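Local coordinates for Lin1840 protein (Listeria innocua serovar 6a, PDB 4ZO9) that probably catalyses the hydrolysis of terminal, non-reducing beta-D-glucosyl residues with release of beta-D-glucose, as a beta-glucosidase of glycoside hydrolase family 3, at residues Leu233-Phe238 with Ile268-Ala273; Asp144-Arg149 with Ala199-Glu204; Met47-Ala52 with Met303-Ile308. The protein carries 2 engineered substitutions. All blocks are in the same frame, centred on the assembly; numbering follows the deposited sequence.

Contact 1 (Leu233-Phe238 with Ile268-Ala273); sequences LVMTAF and ISAWGA. Engineered in segment 268-273: Ala270 (natural residue Asp). With GLC (alpha-D-glucopyranose), chain C; BGC (beta-D-glucopyranose), chain G; BGC (beta-D-glucopyranose), chain B.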
loop_
_atom_site.group_PDB
_atom_site.type_symbol
_atom_site.label_atom_id
_atom_site.label_comp_id
_atom_site.label_asym_id
_atom_site.label_seq_id
_atom_site.Cartn_x
_atom_site.Cartn_y
_atom_site.Cartn_z
ATOM N N LEU A 233 11.495 -26.501 -11.538
ATOM C CA LEU A 233 11.703 -26.060 -10.132
ATOM C C LEU A 233 10.836 -24.830 -9.758
ATOM O O LEU A 233 10.397 -24.088 -10.609
ATOM C CB LEU A 233 13.162 -25.688 -9.889
ATOM C CG LEU A 233 14.208 -26.790 -10.082
ATOM C CD1 LEU A 233 14.479 -27.038 -11.565
ATOM C CD2 LEU A 233 15.480 -26.427 -9.328
ATOM N N VAL A 234 10.684 -24.607 -8.469
ATOM C CA VAL A 234 10.124 -23.384 -7.909
ATOM C C VAL A 234 11.041 -22.842 -6.843
ATOM O O VAL A 234 11.585 -23.606 -6.063
ATOM C CB VAL A 234 8.715 -23.635 -7.290
ATOM C CG1 VAL A 234 8.126 -22.378 -6.650
ATOM C CG2 VAL A 234 7.761 -24.152 -8.356
ATOM N N MET A 235 11.194 -21.532 -6.776
ATOM C CA MET A 235 12.022 -20.898 -5.698
ATOM C C MET A 235 11.122 -20.134 -4.686
ATOM O O MET A 235 10.147 -19.482 -5.094
ATOM C CB MET A 235 13.122 -19.988 -6.311
ATOM C CG MET A 235 14.002 -19.298 -5.277
ATOM S SD MET A 235 15.030 -17.976 -5.946
ATOM C CE MET A 235 16.145 -18.968 -6.985
ATOM N N THR A 236 11.439 -20.222 -3.380
ATOM C CA THR A 236 10.642 -19.565 -2.357
ATOM C C THR A 236 10.934 -18.070 -2.425
ATOM O O THR A 236 11.980 -17.643 -3.011
ATOM C CB THR A 236 10.990 -20.039 -0.936
ATOM O OG1 THR A 236 12.329 -19.612 -0.598
ATOM C CG2 THR A 236 10.891 -21.550 -0.784
ATOM N N ALA A 237 10.038 -17.277 -1.818
ATOM C CA ALA A 237 10.228 -15.863 -1.691
ATOM C C ALA A 237 10.782 -15.403 -0.292
ATOM O O ALA A 237 10.580 -16.061 0.731
ATOM C CB ALA A 237 8.872 -15.213 -1.958
ATOM N N PHE A 238 11.476 -14.259 -0.275
ATOM C CA PHE A 238 11.956 -13.582 0.922
ATOM C C PHE A 238 10.933 -13.101 1.959
ATOM O O PHE A 238 11.227 -13.152 3.176
ATOM C CB PHE A 238 12.812 -12.403 0.551
ATOM C CG PHE A 238 14.118 -12.801 -0.088
ATOM C CD1 PHE A 238 15.041 -13.566 0.594
ATOM C CD2 PHE A 238 14.387 -12.456 -1.401
ATOM C CE1 PHE A 238 16.237 -13.903 0.016
ATOM C CE2 PHE A 238 15.611 -12.786 -1.983
ATOM C CZ PHE A 238 16.511 -13.506 -1.280
ATOM N N ILE A 268 13.526 -24.921 -4.059
ATOM C CA ILE A 268 14.833 -24.348 -3.632
ATOM C C ILE A 268 14.556 -23.055 -2.939
ATOM O O ILE A 268 13.659 -22.318 -3.351
ATOM C CB ILE A 268 15.770 -24.052 -4.849
ATOM C CG1 ILE A 268 17.128 -23.603 -4.360
ATOM C CG2 ILE A 268 15.173 -22.998 -5.810
ATOM C CD1 ILE A 268 18.182 -23.423 -5.439
ATOM N N SER A 269 15.320 -22.755 -1.907
ATOM C CA SER A 269 15.139 -21.528 -1.160
ATOM C C SER A 269 15.688 -20.394 -1.938
ATOM O O SER A 269 16.612 -20.572 -2.677
ATOM C CB SER A 269 15.865 -21.590 0.197
ATOM O OG SER A 269 17.240 -21.249 0.122
ATOM N N ALA A 270 15.144 -19.194 -1.765
ATOM C CA ALA A 270 15.899 -18.043 -2.243
ATOM C C ALA A 270 17.157 -17.967 -1.390
ATOM O O ALA A 270 17.239 -18.543 -0.312
ATOM C CB ALA A 270 15.144 -16.757 -2.116
ATOM N N TRP A 271 18.112 -17.192 -1.843
ATOM C CA TRP A 271 19.391 -17.100 -1.176
ATOM C C TRP A 271 19.292 -16.746 0.315
ATOM O O TRP A 271 18.871 -15.648 0.652
ATOM C CB TRP A 271 20.255 -16.067 -1.855
ATOM C CG TRP A 271 21.574 -15.974 -1.187
ATOM C CD1 TRP A 271 21.819 -15.564 0.104
ATOM C CD2 TRP A 271 22.854 -16.285 -1.747
ATOM N NE1 TRP A 271 23.164 -15.610 0.365
ATOM C CE2 TRP A 271 23.819 -16.033 -0.759
ATOM C CE3 TRP A 271 23.277 -16.710 -2.987
ATOM C CZ2 TRP A 271 25.183 -16.230 -0.970
ATOM C CZ3 TRP A 271 24.671 -16.893 -3.201
ATOM C CH2 TRP A 271 25.572 -16.662 -2.206
ATOM N N GLY A 272 19.738 -17.661 1.181
ATOM C CA GLY A 272 19.692 -17.464 2.612
ATOM C C GLY A 272 18.316 -17.489 3.275
ATOM O O GLY A 272 18.239 -17.430 4.498
ATOM N N ALA A 273 17.238 -17.585 2.491
ATOM C CA ALA A 273 15.914 -17.456 3.038
ATOM C C ALA A 273 15.569 -18.475 4.172
ATOM O O ALA A 273 14.693 -18.193 5.028
ATOM C CB ALA A 273 14.913 -17.559 1.910
HETATM C C1 GLC C . 22.019 -11.970 -2.321
HETATM C C2 GLC C . 20.914 -12.094 -3.283
HETATM C C3 GLC C . 21.200 -13.350 -4.123
HETATM C C4 GLC C . 22.607 -13.257 -4.725
HETATM C C5 GLC C . 23.642 -12.936 -3.647
HETATM C C6 GLC C . 24.929 -12.470 -4.170
HETATM O O1 GLC C . 22.030 -13.183 -1.593
HETATM O O2 GLC C . 19.719 -12.182 -2.517
HETATM O O3 GLC C . 20.278 -13.491 -5.256
HETATM O O4 GLC C . 22.894 -14.517 -5.366
HETATM O O5 GLC C . 23.248 -11.741 -3.057
HETATM O O6 GLC C . 25.371 -13.536 -4.938
HETATM C C2 BGC G . 20.983 -12.236 -3.198
HETATM C C3 BGC G . 21.234 -13.423 -4.119
HETATM C C4 BGC G . 22.655 -13.353 -4.685
HETATM C C5 BGC G . 23.740 -12.931 -3.693
HETATM C C6 BGC G . 24.928 -12.401 -4.459
HETATM C C1 BGC G . 22.101 -12.138 -2.179
HETATM O O1 BGC G . 21.811 -11.060 -1.285
HETATM O O2 BGC G . 19.753 -12.335 -2.482
HETATM O O3 BGC G . 20.299 -13.476 -5.221
HETATM O O4 BGC G . 23.005 -14.648 -5.197
HETATM O O5 BGC G . 23.329 -11.871 -2.854
HETATM O O6 BGC G . 25.287 -13.416 -5.371
HETATM C C2 BGC B . 17.930 -13.409 -5.822
HETATM C C3 BGC B . 17.156 -14.492 -6.575
HETATM C C4 BGC B . 18.180 -15.359 -7.270
HETATM C C5 BGC B . 18.832 -16.260 -6.207
HETATM C C6 BGC B . 20.073 -16.934 -6.773
HETATM C C1 BGC B . 19.025 -14.053 -4.920
HETATM O O2 BGC B . 17.044 -12.602 -5.043
HETATM O O3 BGC B . 16.272 -13.928 -7.540
HETATM O O4 BGC B . 17.552 -16.112 -8.244
HETATM O O5 BGC B . 19.085 -15.510 -4.933
HETATM O O6 BGC B . 21.039 -15.908 -6.964
#
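Met235 and Ile268 form a parallel beta bridge, their CA atoms 4.9 Å apart, where strand 233-236 runs beside strand 267-268 in the beta/alpha barrel of this family 3 glycoside hydrolase. Ile268 uses both of its backbone polar groups here: its N donates to Val234 O, and its O accepts from Thr236 N. The two bridged side chains lie on the same face of the sheet, with Met235 CB 3.7 Å from Ile268 CG2.

Beyond the bridge a side chain continues the pairing. A chi1 of 67° sets Thr236 OG1 between the backbone N and the carbonyl carbon, from where it receives the N-H of Ala270 at 3.1 Å; Thr247 OG1 bonds to the same hydroxyl. Ala270 is engineered, replacing a natural aspartate, and its CB sits over one face of Phe238 in a CH-pi contact, 3.9 Å from the ring centroid and 22° off the normal. Two oxygens meet the edge of that ring in its plane: Trp271 O and O2 of the beta-glucose of chain B.

A type II turn from Ala270 to Ala273 leaves the indole of Trp271 against a second glucose, modelled as overlapping anomers. At the start of the turn, Ala273 N and Ser269 OG reach Ala270 O from opposite faces of its carbonyl plane, with Ser269 OG 2.7 Å from Ala270 O.

Contact 2 (Asp144-Arg149 with Ala199-Glu204); sequences DPRWGR and AEAGLE. With BGC (beta-D-glucopyranose), chain B.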
loop_
_atom_site.group_PDB
_atom_site.type_symbol
_atom_site.label_atom_id
_atom_site.label_comp_id
_atom_site.label_asym_id
_atom_site.label_seq_id
_atom_site.Cartn_x
_atom_site.Cartn_y
_atom_site.Cartn_z
ATOM N N ASP A 144 3.947 -1.475 -8.044
ATOM C CA ASP A 144 4.703 -0.522 -7.234
ATOM C C ASP A 144 6.091 -0.332 -7.815
ATOM O O ASP A 144 7.016 -1.094 -7.521
ATOM C CB ASP A 144 4.736 -0.931 -5.756
ATOM C CG ASP A 144 5.286 0.178 -4.854
ATOM O OD1 ASP A 144 5.914 1.149 -5.408
ATOM O OD2 ASP A 144 5.059 0.111 -3.601
ATOM N N PRO A 145 6.247 0.702 -8.681
ATOM C CA PRO A 145 7.520 0.993 -9.319
ATOM C C PRO A 145 8.677 1.482 -8.438
ATOM O O PRO A 145 9.851 1.536 -8.908
ATOM C CB PRO A 145 7.141 1.996 -10.404
ATOM C CG PRO A 145 5.876 2.650 -9.918
ATOM C CD PRO A 145 5.163 1.632 -9.108
ATOM N N ARG A 146 8.419 1.762 -7.161
ATOM C CA ARG A 146 9.494 2.001 -6.199
ATOM C C ARG A 146 10.397 0.792 -6.098
ATOM O O ARG A 146 11.626 0.924 -5.957
ATOM C CB ARG A 146 8.942 2.370 -4.830
ATOM C CG ARG A 146 8.291 3.750 -4.848
ATOM C CD ARG A 146 7.499 4.056 -3.592
ATOM N NE ARG A 146 6.327 3.202 -3.409
ATOM C CZ ARG A 146 5.427 3.340 -2.453
ATOM N NH1 ARG A 146 5.529 4.269 -1.549
ATOM N NH2 ARG A 146 4.411 2.523 -2.406
ATOM N N TRP A 147 9.796 -0.392 -6.182
ATOM C CA TRP A 147 10.520 -1.661 -5.978
ATOM C C TRP A 147 11.484 -1.878 -7.128
ATOM O O TRP A 147 11.074 -1.879 -8.295
ATOM C CB TRP A 147 9.501 -2.793 -5.881
ATOM C CG TRP A 147 10.025 -4.115 -5.381
ATOM C CD1 TRP A 147 10.775 -4.324 -4.290
ATOM C CD2 TRP A 147 9.762 -5.406 -5.953
ATOM N NE1 TRP A 147 10.993 -5.669 -4.110
ATOM C CE2 TRP A 147 10.425 -6.363 -5.129
ATOM C CE3 TRP A 147 9.037 -5.849 -7.079
ATOM C CZ2 TRP A 147 10.406 -7.741 -5.406
ATOM C CZ3 TRP A 147 8.995 -7.233 -7.375
ATOM C CH2 TRP A 147 9.632 -8.172 -6.500
ATOM N N GLY A 148 12.777 -2.026 -6.834
ATOM C CA GLY A 148 13.725 -2.259 -7.886
ATOM C C GLY A 148 13.466 -3.457 -8.738
ATOM O O GLY A 148 13.830 -3.456 -9.919
ATOM N N ARG A 149 12.836 -4.493 -8.179
ATOM C CA ARG A 149 12.688 -5.744 -8.911
ATOM C C ARG A 149 11.533 -5.737 -9.916
ATOM O O ARG A 149 11.283 -6.753 -10.536
ATOM C CB ARG A 149 12.610 -6.937 -8.001
ATOM C CG ARG A 149 13.655 -6.858 -6.966
ATOM C CD ARG A 149 13.834 -8.148 -6.224
ATOM N NE ARG A 149 14.471 -9.121 -7.084
ATOM C CZ ARG A 149 15.016 -10.262 -6.703
ATOM N NH1 ARG A 149 15.090 -10.598 -5.429
ATOM N NH2 ARG A 149 15.575 -11.035 -7.641
ATOM N N ALA A 199 5.728 -5.976 -1.875
ATOM C CA ALA A 199 6.509 -5.385 -0.801
ATOM C C ALA A 199 5.999 -4.009 -0.416
ATOM O O ALA A 199 5.820 -3.090 -1.289
ATOM C CB ALA A 199 7.981 -5.311 -1.207
ATOM N N GLU A 200 5.753 -3.846 0.894
ATOM C CA GLU A 200 5.091 -2.625 1.379
ATOM C C GLU A 200 6.046 -1.423 1.102
ATOM O O GLU A 200 7.252 -1.542 1.233
ATOM C CB GLU A 200 4.721 -2.756 2.849
ATOM C CG GLU A 200 3.839 -1.656 3.433
ATOM C CD GLU A 200 3.183 -2.101 4.729
ATOM O OE1 GLU A 200 3.859 -1.807 5.737
ATOM O OE2 GLU A 200 2.050 -2.751 4.724
ATOM N N ALA A 201 5.475 -0.330 0.592
ATOM C CA ALA A 201 6.200 0.935 0.325
ATOM C C ALA A 201 7.311 0.785 -0.694
ATOM O O ALA A 201 8.180 1.637 -0.772
ATOM C CB ALA A 201 6.785 1.504 1.627
ATOM N N GLY A 202 7.279 -0.300 -1.457
ATOM C CA GLY A 202 8.291 -0.634 -2.445
ATOM C C GLY A 202 9.672 -0.927 -1.883
ATOM O O GLY A 202 10.655 -0.889 -2.591
ATOM N N LEU A 203 9.728 -1.185 -0.595
ATOM C CA LEU A 203 10.983 -1.413 0.129
ATOM C C LEU A 203 11.483 -2.859 0.006
ATOM O O LEU A 203 10.754 -3.801 0.202
ATOM C CB LEU A 203 10.794 -1.031 1.604
ATOM C CG LEU A 203 12.001 -1.177 2.506
ATOM C CD1 LEU A 203 13.170 -0.370 1.958
ATOM C CD2 LEU A 203 11.644 -0.737 3.931
ATOM N N GLU A 204 12.741 -3.057 -0.349
ATOM C CA GLU A 204 13.185 -4.394 -0.551
ATOM C C GLU A 204 12.994 -5.267 0.686
ATOM O O GLU A 204 13.338 -4.892 1.838
ATOM C CB GLU A 204 14.659 -4.395 -1.028
ATOM C CG GLU A 204 15.086 -5.655 -1.589
ATOM C CD GLU A 204 14.285 -6.043 -2.791
ATOM O OE1 GLU A 204 14.553 -5.578 -3.921
ATOM O OE2 GLU A 204 13.379 -6.864 -2.615
HETATM C C2 BGC B . 17.930 -13.409 -5.822
HETATM C C3 BGC B . 17.156 -14.492 -6.575
HETATM C C4 BGC B . 18.180 -15.359 -7.270
HETATM C C5 BGC B . 18.832 -16.260 -6.207
HETATM C C6 BGC B . 20.073 -16.934 -6.773
HETATM C C1 BGC B . 19.025 -14.053 -4.920
HETATM O O2 BGC B . 17.044 -12.602 -5.043
HETATM O O3 BGC B . 16.272 -13.928 -7.540
HETATM O O4 BGC B . 17.552 -16.112 -8.244
HETATM O O5 BGC B . 19.085 -15.510 -4.933
HETATM O O6 BGC B . 21.039 -15.908 -6.964
HETATM O O HOH W 1 3.565 -1.604 -2.406
HETATM O O HOH W 2 14.435 -2.999 -4.485
#
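Trp147 and Glu204 both carry CG anti to the backbone N (chi1 -167° and -165°), and a further bend at chi2 of Glu204 turns its carboxylate back to the indole nitrogen. Trp147 NE1 donates to Glu204 OE2 at 3.1 Å, coming in 46° above the carboxylate plane instead of along its edge. The other oxygen, Glu204 OE1, accepts a hydrogen bond from the backbone N of Ala474 and gathers further neighbours: a water 2.6 Å away that links it to Gly148 N, and the aliphatic part of Arg149, whose CG lies 3.4 Å from Glu204 OE1. The acid thus holds a tryptophan and flanks the arginine that binds sugar. Arg149 NH1 donates to O2 of the beta-glucose of chain B at 2.8 Å, and Arg149 NH2 to its O3 at 3.0 Å, while Glu152 pairs with Arg149 NE.

At the far end an Asx turn, with Asp144 OD1 accepting from Arg146 N, is locked by a side-on salt bridge: Arg146 NE reaches Asp144 OD1 at 2.9 Å and Arg146 NH2 reaches Asp144 OD2 at 2.8 Å. One face of the guanidinium held in this way rests on the backbone of Ala201, with Ala201 C 3.6 Å above its centre. Gly202, at positive phi and without a side chain, brings its CA against Arg146 CB. A second water joins Asp144 OD2 to Ala199 O, and Arg146 NH1 extends to carbonyls of Gly559 and Ile561 in the second subunit.

The two loops follow neighbouring barrel strands, 133-134 and 187-193, and lead toward helices 158-173 and 212-219.

Contact 3 (Met47-Ala52 with Met303-Ile308); sequences MKLTDA and MTTCYI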
loop_
_atom_site.group_PDB
_atom_site.type_symbol
_atom_site.label_atom_id
_atom_site.label_comp_id
_atom_site.label_asym_id
_atom_site.label_seq_id
_atom_site.Cartn_x
_atom_site.Cartn_y
_atom_site.Cartn_z
ATOM N N MET A 47 31.457 -20.682 7.401
ATOM C CA MET A 47 30.287 -21.521 7.251
ATOM C C MET A 47 30.440 -22.861 7.922
ATOM O O MET A 47 29.470 -23.628 8.048
ATOM C CB MET A 47 30.030 -21.731 5.767
ATOM C CG MET A 47 29.756 -20.430 5.008
ATOM S SD MET A 47 29.344 -20.663 3.266
ATOM C CE MET A 47 27.736 -21.444 3.439
ATOM N N LYS A 48 31.683 -23.147 8.315
ATOM C CA LYS A 48 32.056 -24.358 9.064
ATOM C C LYS A 48 31.743 -25.626 8.265
ATOM O O LYS A 48 31.180 -26.613 8.784
ATOM C CB LYS A 48 31.391 -24.384 10.440
ATOM C CG LYS A 48 31.983 -23.402 11.450
ATOM C CD LYS A 48 31.206 -22.081 11.586
ATOM C CE LYS A 48 29.759 -22.277 12.070
ATOM N NZ LYS A 48 29.603 -23.402 13.058
ATOM N N LEU A 49 32.090 -25.552 6.986
ATOM C CA LEU A 49 31.928 -26.655 6.041
ATOM C C LEU A 49 33.218 -27.433 5.955
ATOM O O LEU A 49 34.286 -26.825 6.039
ATOM C CB LEU A 49 31.585 -26.138 4.635
ATOM C CG LEU A 49 30.311 -25.305 4.524
ATOM C CD1 LEU A 49 30.171 -24.573 3.188
ATOM C CD2 LEU A 49 29.156 -26.215 4.800
ATOM N N THR A 50 33.094 -28.744 5.776
ATOM C CA THR A 50 34.195 -29.699 5.713
ATOM C C THR A 50 34.068 -30.373 4.349
ATOM O O THR A 50 33.044 -30.187 3.696
ATOM C CB THR A 50 34.000 -30.855 6.742
ATOM O OG1 THR A 50 32.817 -31.611 6.405
ATOM C CG2 THR A 50 33.847 -30.332 8.177
ATOM N N ASP A 51 35.047 -31.206 3.976
ATOM C CA ASP A 51 34.962 -32.024 2.781
ATOM C C ASP A 51 33.773 -32.972 2.839
ATOM O O ASP A 51 33.119 -33.271 1.826
ATOM C CB ASP A 51 36.214 -32.887 2.653
ATOM C CG ASP A 51 37.479 -32.068 2.576
ATOM O OD1 ASP A 51 37.524 -31.094 1.803
ATOM O OD2 ASP A 51 38.445 -32.405 3.294
ATOM N N ALA A 52 33.522 -33.505 4.025
ATOM C CA ALA A 52 32.442 -34.431 4.155
ATOM C C ALA A 52 31.182 -33.705 3.583
ATOM O O ALA A 52 30.379 -34.316 2.882
ATOM C CB ALA A 52 32.268 -34.847 5.610
ATOM N N MET A 303 22.939 -21.716 -0.041
ATOM C CA MET A 303 24.073 -21.024 0.614
ATOM C C MET A 303 23.960 -20.660 2.112
ATOM O O MET A 303 24.653 -19.809 2.600
ATOM C CB MET A 303 24.445 -19.793 -0.184
ATOM C CG MET A 303 25.480 -20.055 -1.252
ATOM S SD MET A 303 27.054 -20.717 -0.628
ATOM C CE MET A 303 27.909 -19.223 -0.156
ATOM N N THR A 304 23.068 -21.332 2.858
ATOM C CA THR A 304 23.153 -21.275 4.342
ATOM C C THR A 304 23.238 -22.706 4.873
ATOM O O THR A 304 23.117 -23.639 4.113
ATOM C CB THR A 304 21.997 -20.489 5.005
ATOM O OG1 THR A 304 20.756 -20.811 4.388
ATOM C CG2 THR A 304 22.245 -18.995 4.874
ATOM N N THR A 305 23.418 -22.867 6.174
ATOM C CA THR A 305 23.833 -24.131 6.706
ATOM C C THR A 305 22.863 -24.719 7.709
ATOM O O THR A 305 23.277 -25.565 8.503
ATOM C CB THR A 305 25.136 -23.933 7.463
ATOM O OG1 THR A 305 24.906 -22.954 8.445
ATOM C CG2 THR A 305 26.215 -23.432 6.559
ATOM N N CYS A 306 21.605 -24.289 7.720
ATOM C CA CYS A 306 20.711 -24.790 8.759
ATOM C C CYS A 306 20.563 -26.272 8.604
ATOM O O CYS A 306 20.761 -26.988 9.563
ATOM C CB CYS A 306 19.346 -24.097 8.724
ATOM S SG CYS A 306 19.589 -22.344 8.939
ATOM N N TYR A 307 20.282 -26.720 7.372
ATOM C CA TYR A 307 20.135 -28.144 7.125
ATOM C C TYR A 307 21.371 -28.970 7.460
ATOM O O TYR A 307 21.294 -29.981 8.209
ATOM C CB TYR A 307 19.765 -28.416 5.668
ATOM C CG TYR A 307 18.301 -28.148 5.321
ATOM C CD1 TYR A 307 17.360 -27.722 6.300
ATOM C CD2 TYR A 307 17.856 -28.332 4.031
ATOM C CE1 TYR A 307 16.015 -27.511 5.970
ATOM C CE2 TYR A 307 16.519 -28.120 3.698
ATOM C CZ TYR A 307 15.610 -27.689 4.672
ATOM O OH TYR A 307 14.314 -27.497 4.322
ATOM N N ILE A 308 22.509 -28.587 6.888
ATOM C CA ILE A 308 23.685 -29.443 7.079
ATOM C C ILE A 308 24.044 -29.542 8.564
ATOM O O ILE A 308 24.457 -30.568 8.987
ATOM C CB ILE A 308 24.976 -29.040 6.331
ATOM C CG1 ILE A 308 25.189 -27.559 6.373
ATOM C CG2 ILE A 308 25.021 -29.624 4.945
ATOM C CD1 ILE A 308 26.645 -27.237 6.615
#
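Met303 meets Met47 just past strand 301-302, the last strand of the beta/alpha barrel, where the chain turns toward helix 306-316 and packs on the end of helix 40-47. Its side chain crosses that of Met47 at about a right angle, placing Met303 CE 4.0 Å from Met47 SD. The Met47 methyl, turned by a bend at chi3, lies 3.6 Å from the carbonyl oxygen of Met303.

Thr305 comes next at the N-cap position of helix 306-316, although its side chain makes no capping bond; the carboxylate of Glu301 receives Cys306 N and Tyr307 N instead. What Thr305 offers across the contact is a methyl: CG2 approaches Met47 CE at 4.0 Å and Met47 O at 3.6 Å. That carbonyl is not left to apolar neighbours alone, since His309 NE2 is hydrogen-bonded to it.

Within the first turn of the helix, Ile308 reaches Leu49. Between Met47 and Leu49 the positive-phi Lys48 is the C-prime residue of a Schellman motif, which ends helix 40-47 and directs the chain onward so that Leu49 also touches Leu25 on the barrel strand 23-25. Ile308 has a chi2 of 139°, away from a staggered value, and its terminal methyl is modelled unusually near the leucine. Both features leave the exact placing of this methyl doubtful, with Ile308 CD1 3.3 Å from Leu49 CD2.

How the contacts relate
All three contacts are largely buried, yet each draws on a different chemistry. Contact 1 joins barrel strands through backbone bonds; contact 2 joins loops beyond two other strands through an indole-carboxylate hydrogen bond and bridging waters; contact 3, farthest from the chain's centre, is apolar and has no hydrogen bond between its segments. Contacts 1 and 2 meet at the chain B glucose, where Phe238 CE2 lies 4.1 Å from Arg149 NH1, and both reach the second subunit. On its other flank contact 1 touches contact 3, with Trp271 CH2 3.5 Å from Met303 CG. Contacts 2 and 3 do not meet, their centres being about 32 Å apart.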